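Local coordinates for DUF4440 domain-containing protein (Prochlorococcus marinus, PDB 3HZP) that is of unknown function but forms a dimer of NTF2-like subunits, a fold that in relatives often encloses a ligand-binding or catalytic pocket, at residues D96-I104 with W116-M126. Residues are numbered along the deposited sequence; the frame is centred on the assembly and turned at random.
Sequences DDLPTVTSI and WMQRSSGQSDM
Strand residues 100-104 run antiparallel to 116-119 in the C-terminal β-hairpin of the curved sheet, and toward Asp-97, past the break at Pro-99, side-chain bonds supplement an irregular backbone pairing. Thr-102 with Gln-118 and Ile-104 with Trp-116 are hydrogen-bonded pairs. On the face covered by helix 4-15, Val-101 CG1 packs against CG of selenomethionine Met-117, in the conformer modelled here. Where the regular pairing ends, Ser-120 OG replaces a backbone carbonyl, accepting from Thr-100 N at 2.9 Å and donating to Ser-121 O. Arg-119 meets Asp-97 end-on: NH2 reaches OD1 (2.9 Å) almost straight (177°), NH1 reaches OD2 (2.8 Å), both on syn lone pairs, with the two planes 30° apart. A bend at chi3 (-72°) folds the guanidinium back so that NE and NH2 also clasp Ser-120 O, while Pro-99 CG sits 3.6 Å above its centre. A leucine at Arg-119 would probably leave the Asp-97 carboxylate without its countercharge and Ser-120 O without these two donors. Farther on, Leu-98 N donates to Gly-122 O (2.7 Å), and Leu-98 O receives Ser-124 N and OG from opposite faces of its plane. On the other face, Thr-102 OG1 bonds Gln-118 OE1 of the second subunit, and the reciprocal bond also forms, placing this hairpin at the dimer interface of an NTF2-like α+β fold.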
ATOM      1  N   ASP A  96       4.986  -7.038  19.729  1.00 18.67           N
ATOM      2  CA  ASP A  96       3.857  -6.221  19.343  1.00 17.36           C
ATOM      3  C   ASP A  96       4.131  -5.777  17.901  1.00 18.17           C
ATOM      4  O   ASP A  96       5.301  -5.623  17.496  1.00 19.51           O
ATOM      5  CB  ASP A  96       3.720  -4.985  20.239  1.00 21.29           C
ATOM      6  CG  ASP A  96       3.295  -5.323  21.674  1.00 30.01           C
ATOM      7  OD1 ASP A  96       2.508  -6.247  21.870  1.00 27.48           O
ATOM      8  OD2 ASP A  96       3.750  -4.631  22.605  1.00 38.66           O
ATOM      9  N   ASP A  97       3.069  -5.581  17.135  1.00 15.40           N
ATOM     10  CA  ASP A  97       3.191  -5.203  15.744  1.00 15.16           C
ATOM     11  C   ASP A  97       2.070  -4.214  15.451  1.00 15.38           C
ATOM     12  O   ASP A  97       0.888  -4.480  15.738  1.00 16.57           O
ATOM     13  CB  ASP A  97       3.036  -6.468  14.887  1.00 15.68           C
ATOM     14  CG  ASP A  97       3.293  -6.239  13.430  1.00 16.66           C
ATOM     15  OD1 ASP A  97       4.348  -5.702  13.051  1.00 16.15           O
ATOM     16  OD2 ASP A  97       2.428  -6.679  12.647  1.00 18.20           O
ATOM     17  N   LEU A  98       2.420  -3.090  14.845  1.00 14.33           N
ATOM     18  CA  LEU A  98       1.477  -2.012  14.606  1.00 14.96           C
ATOM     19  C   LEU A  98       1.717  -1.349  13.256  1.00 14.41           C
ATOM     20  O   LEU A  98       2.186  -0.195  13.219  1.00 15.94           O
ATOM     21  CB  LEU A  98       1.591  -0.984  15.744  1.00 17.07           C
ATOM     22  CG  LEU A  98       0.426  -0.041  15.869  1.00 17.07           C
ATOM     23  CD1 LEU A  98      -0.834  -0.769  16.389  1.00 18.27           C
ATOM     24  CD2 LEU A  98       0.833   1.094  16.833  1.00 18.15           C
ATOM     25  N   PRO A  99       1.493  -2.074  12.148  1.00 13.92           N
ATOM     26  CA  PRO A  99       1.669  -1.471  10.816  1.00 13.51           C
ATOM     27  C   PRO A  99       0.450  -0.643  10.375  1.00 13.77           C
ATOM     28  O   PRO A  99      -0.697  -0.846  10.817  1.00 15.00           O
ATOM     29  CB  PRO A  99       1.787  -2.666   9.898  1.00 13.29           C
ATOM     30  CG  PRO A  99       0.939  -3.717  10.584  1.00 14.29           C
ATOM     31  CD  PRO A  99       1.187  -3.503  12.026  1.00 13.83           C
ATOM     32  N   THR A 100       0.707   0.214   9.401  1.00 13.02           N
ATOM     33  CA  THR A 100      -0.307   0.752   8.501  1.00 12.02           C
ATOM     34  C   THR A 100      -0.490  -0.184   7.314  1.00 12.74           C
ATOM     35  O   THR A 100       0.505  -0.629   6.705  1.00 12.74           O
ATOM     36  CB  THR A 100       0.119   2.125   7.952  1.00 13.23           C
ATOM     37  OG1 THR A 100       0.260   3.029   9.057  1.00 13.73           O
ATOM     38  CG2 THR A 100      -0.922   2.704   6.950  1.00 14.22           C
ATOM     39  N   VAL A 101      -1.752  -0.492   7.021  1.00 12.69           N
ATOM     40  CA  VAL A 101      -2.109  -1.391   5.940  1.00 13.19           C
ATOM     41  C   VAL A 101      -3.057  -0.753   4.956  1.00 12.91           C
ATOM     42  O   VAL A 101      -4.067  -0.168   5.360  1.00 13.20           O
ATOM     43  CB  VAL A 101      -2.797  -2.666   6.513  1.00 13.31           C
ATOM     44  CG1 VAL A 101      -3.100  -3.639   5.419  1.00 15.05           C
ATOM     45  CG2 VAL A 101      -1.937  -3.278   7.632  1.00 14.30           C
ATOM     46  N   THR A 102      -2.711  -0.804   3.671  1.00 13.52           N
ATOM     47  CA  THR A 102      -3.588  -0.376   2.573  1.00 12.31           C
ATOM     48  C   THR A 102      -4.166  -1.636   1.964  1.00 13.64           C
ATOM     49  O   THR A 102      -3.418  -2.524   1.524  1.00 14.65           O
ATOM     50  CB  THR A 102      -2.830   0.406   1.520  1.00 12.76           C
ATOM     51  OG1 THR A 102      -2.325   1.609   2.083  1.00 13.64           O
ATOM     52  CG2 THR A 102      -3.733   0.716   0.311  1.00 15.22           C
ATOM     53  N   SER A 103      -5.493  -1.762   1.982  1.00 13.32           N
ATOM     54  CA  SER A 103      -6.176  -2.926   1.394  1.00 13.86           C
ATOM     55  C   SER A 103      -7.138  -2.456   0.329  1.00 13.70           C
ATOM     56  O   SER A 103      -7.736  -1.369   0.448  1.00 14.28           O
ATOM     57  CB  SER A 103      -6.872  -3.746   2.468  1.00 15.67           C
ATOM     58  OG  SER A 103      -7.985  -3.048   3.088  1.00 16.60           O
ATOM     59  N   ILE A 104      -7.305  -3.263  -0.707  1.00 14.20           N
ATOM     60  CA  ILE A 104      -8.229  -3.002  -1.788  1.00 13.37           C
ATOM     61  C   ILE A 104      -9.134  -4.231  -1.912  1.00 13.70           C
ATOM     62  O   ILE A 104      -8.661  -5.364  -1.750  1.00 14.78           O
ATOM     63  CB  ILE A 104      -7.515  -2.760  -3.110  1.00 14.24           C
ATOM     64  CG1 ILE A 104      -6.475  -1.651  -2.966  1.00 19.68           C
ATOM     65  CG2 ILE A 104      -8.497  -2.555  -4.234  1.00 17.17           C
ATOM     66  CD1 ILE A 104      -7.071  -0.355  -2.630  1.00 21.45           C
ATOM     67  N   TRP A 116      -5.978  -6.854  -2.754  1.00 14.53           N
ATOM     68  CA  TRP A 116      -4.597  -6.353  -2.616  1.00 15.36           C
ATOM     69  C   TRP A 116      -4.389  -5.935  -1.183  1.00 14.22           C
ATOM     70  O   TRP A 116      -5.283  -5.413  -0.529  1.00 14.48           O
ATOM     71  CB  TRP A 116      -4.340  -5.154  -3.530  1.00 14.61           C
ATOM     72  CG  TRP A 116      -2.930  -4.841  -3.677  1.00 14.87           C
ATOM     73  CD1 TRP A 116      -2.244  -3.825  -3.073  1.00 16.10           C
ATOM     74  CD2 TRP A 116      -1.993  -5.521  -4.510  1.00 14.06           C
ATOM     75  NE1 TRP A 116      -0.919  -3.868  -3.450  1.00 15.98           N
ATOM     76  CE2 TRP A 116      -0.734  -4.888  -4.326  1.00 15.34           C
ATOM     77  CE3 TRP A 116      -2.087  -6.599  -5.381  1.00 15.27           C
ATOM     78  CZ2 TRP A 116       0.395  -5.308  -4.981  1.00 14.93           C
ATOM     79  CZ3 TRP A 116      -0.949  -7.013  -6.052  1.00 14.96           C
ATOM     80  CH2 TRP A 116       0.272  -6.350  -5.843  1.00 14.92           C
HETATM   81  N   MSE A 117      -3.187  -6.131  -0.666  0.67 12.52           N
HETATM   82  CA  MSE A 117      -2.842  -5.620   0.660  0.67 12.53           C
HETATM   83  C   MSE A 117      -1.329  -5.347   0.741  0.67 14.28           C
HETATM   84  O   MSE A 117      -0.546  -6.229   0.404  0.67 13.15           O
HETATM   85  CB  MSE A 117      -3.236  -6.614   1.743  0.67 14.21           C
HETATM   86  CG  MSE A 117      -2.945  -6.146   3.168  0.67 12.79           C
HETATM   87 SE   MSE A 117      -3.542  -7.365   4.558  0.50 12.81          SE
HETATM   88  CE  MSE A 117      -5.461  -7.083   4.263  0.67 14.11           C
ATOM     89  N   GLN A 118      -0.966  -4.144   1.190  1.00 12.52           N
ATOM     90  CA  GLN A 118       0.407  -3.788   1.477  1.00 11.95           C
ATOM     91  C   GLN A 118       0.491  -3.306   2.903  1.00 13.16           C
ATOM     92  O   GLN A 118      -0.301  -2.469   3.334  1.00 13.21           O
ATOM     93  CB  GLN A 118       0.912  -2.703   0.503  1.00 12.45           C
ATOM     94  CG  GLN A 118       2.354  -2.243   0.792  1.00 11.51           C
ATOM     95  CD  GLN A 118       3.061  -1.545  -0.342  1.00 14.51           C
ATOM     96  OE1 GLN A 118       2.524  -1.432  -1.447  1.00 17.43           O
ATOM     97  NE2 GLN A 118       4.287  -1.126  -0.107  1.00 12.32           N
ATOM     98  N   ARG A 119       1.483  -3.801   3.623  1.00 12.30           N
ATOM     99  CA  ARG A 119       1.732  -3.393   4.994  1.00 11.63           C
ATOM    100  C   ARG A 119       3.081  -2.743   5.188  1.00 11.91           C
ATOM    101  O   ARG A 119       4.049  -3.073   4.508  1.00 12.28           O
ATOM    102  CB  ARG A 119       1.598  -4.554   5.990  1.00 12.37           C
ATOM    103  CG  ARG A 119       2.600  -5.673   5.824  1.00 13.78           C
ATOM    104  CD  ARG A 119       2.776  -6.481   7.109  1.00 13.17           C
ATOM    105  NE  ARG A 119       3.491  -5.715   8.104  1.00 12.33           N
ATOM    106  CZ  ARG A 119       3.536  -5.992   9.398  1.00 13.90           C
ATOM    107  NH1 ARG A 119       2.922  -7.059   9.879  1.00 15.05           N
ATOM    108  NH2 ARG A 119       4.199  -5.198  10.214  1.00 14.90           N
ATOM    109  N   SER A 120       3.148  -1.873   6.188  1.00 12.11           N
ATOM    110  CA  SER A 120       4.375  -1.196   6.569  1.00 11.69           C
ATOM    111  C   SER A 120       5.126  -2.015   7.621  1.00 11.86           C
ATOM    112  O   SER A 120       4.638  -3.035   8.084  1.00 13.19           O
ATOM    113  CB  SER A 120       4.076   0.196   7.133  1.00 11.90           C
ATOM    114  OG  SER A 120       3.455   0.124   8.428  1.00 12.24           O
ATOM    115  N   SER A 121       6.269  -1.506   8.053  0.50 12.11           N
ATOM    116  CA  SER A 121       6.884  -2.005   9.269  0.50 13.36           C
ATOM    117  C   SER A 121       5.914  -1.803  10.458  0.50 12.51           C
ATOM    118  O   SER A 121       4.914  -1.047  10.414  0.50 11.03           O
ATOM    119  CB  SER A 121       8.253  -1.335   9.462  0.50 13.03           C
ATOM    120  OG  SER A 121       9.187  -1.766   8.467  0.50 15.64           O
ATOM    121  N   GLY A 122       6.178  -2.537  11.532  1.00 14.67           N
ATOM    122  CA  GLY A 122       5.226  -2.590  12.629  1.00 14.41           C
ATOM    123  C   GLY A 122       5.427  -1.659  13.797  1.00 15.24           C
ATOM    124  O   GLY A 122       4.904  -1.946  14.871  1.00 15.64           O
ATOM    125  N   GLN A 123       6.109  -0.541  13.593  1.00 15.58           N
ATOM    126  CA  GLN A 123       6.347   0.443  14.673  1.00 14.35           C
ATOM    127  C   GLN A 123       5.821   1.835  14.307  1.00 14.48           C
ATOM    128  O   GLN A 123       6.477   2.842  14.527  1.00 16.53           O
ATOM    129  CB  GLN A 123       7.842   0.488  15.023  1.00 17.21           C
ATOM    130  CG  GLN A 123       8.407  -0.889  15.471  1.00 20.42           C
ATOM    131  CD  GLN A 123       8.662  -1.875  14.306  1.00 27.39           C
ATOM    132  OE1 GLN A 123       9.182  -1.501  13.247  1.00 31.80           O
ATOM    133  NE2 GLN A 123       8.285  -3.138  14.503  1.00 30.99           N
ATOM    134  N   SER A 124       4.653   1.867  13.684  1.00 15.45           N
ATOM    135  CA  SER A 124       4.054   3.143  13.296  1.00 13.53           C
ATOM    136  C   SER A 124       3.674   3.986  14.517  1.00 14.86           C
ATOM    137  O   SER A 124       3.457   3.475  15.630  1.00 15.92           O
ATOM    138  CB  SER A 124       2.834   2.931  12.393  1.00 15.18           C
ATOM    139  OG  SER A 124       1.692   2.459  13.096  1.00 15.46           O
ATOM    140  N   ASP A 125       3.557   5.285  14.275  1.00 15.61           N
ATOM    141  CA  ASP A 125       3.244   6.271  15.312  1.00 17.89           C
ATOM    142  C   ASP A 125       1.790   6.705  15.128  1.00 17.39           C
ATOM    143  O   ASP A 125       1.474   7.497  14.250  1.00 17.75           O
ATOM    144  CB  ASP A 125       4.143   7.470  15.166  1.00 17.31           C
ATOM    145  CG  ASP A 125       3.888   8.526  16.235  1.00 20.71           C
ATOM    146  OD1 ASP A 125       2.938   8.385  17.046  1.00 20.65           O
ATOM    147  OD2 ASP A 125       4.649   9.505  16.233  1.00 26.49           O
HETATM  148  N   MSE A 126       0.922   6.167  15.979  0.50 19.39           N
HETATM  149  CA  MSE A 126      -0.510   6.442  15.938  0.50 20.95           C
HETATM  150  C   MSE A 126      -0.833   7.907  16.029  0.50 22.26           C
HETATM  151  O   MSE A 126      -1.833   8.371  15.464  0.50 23.50           O
HETATM  152  CB  MSE A 126      -1.198   5.745  17.108  0.50 22.49           C
HETATM  153  CG  MSE A 126      -1.155   4.269  16.991  0.50 21.17           C
HETATM  154 SE   MSE A 126      -1.663   3.755  15.168  0.38 25.23          SE
HETATM  155  CE  MSE A 126      -3.410   4.429  15.198  0.50  8.35           C
TER
HETATM  156  O   HOH W   1      -0.568   3.047  11.662  1.00 15.83           O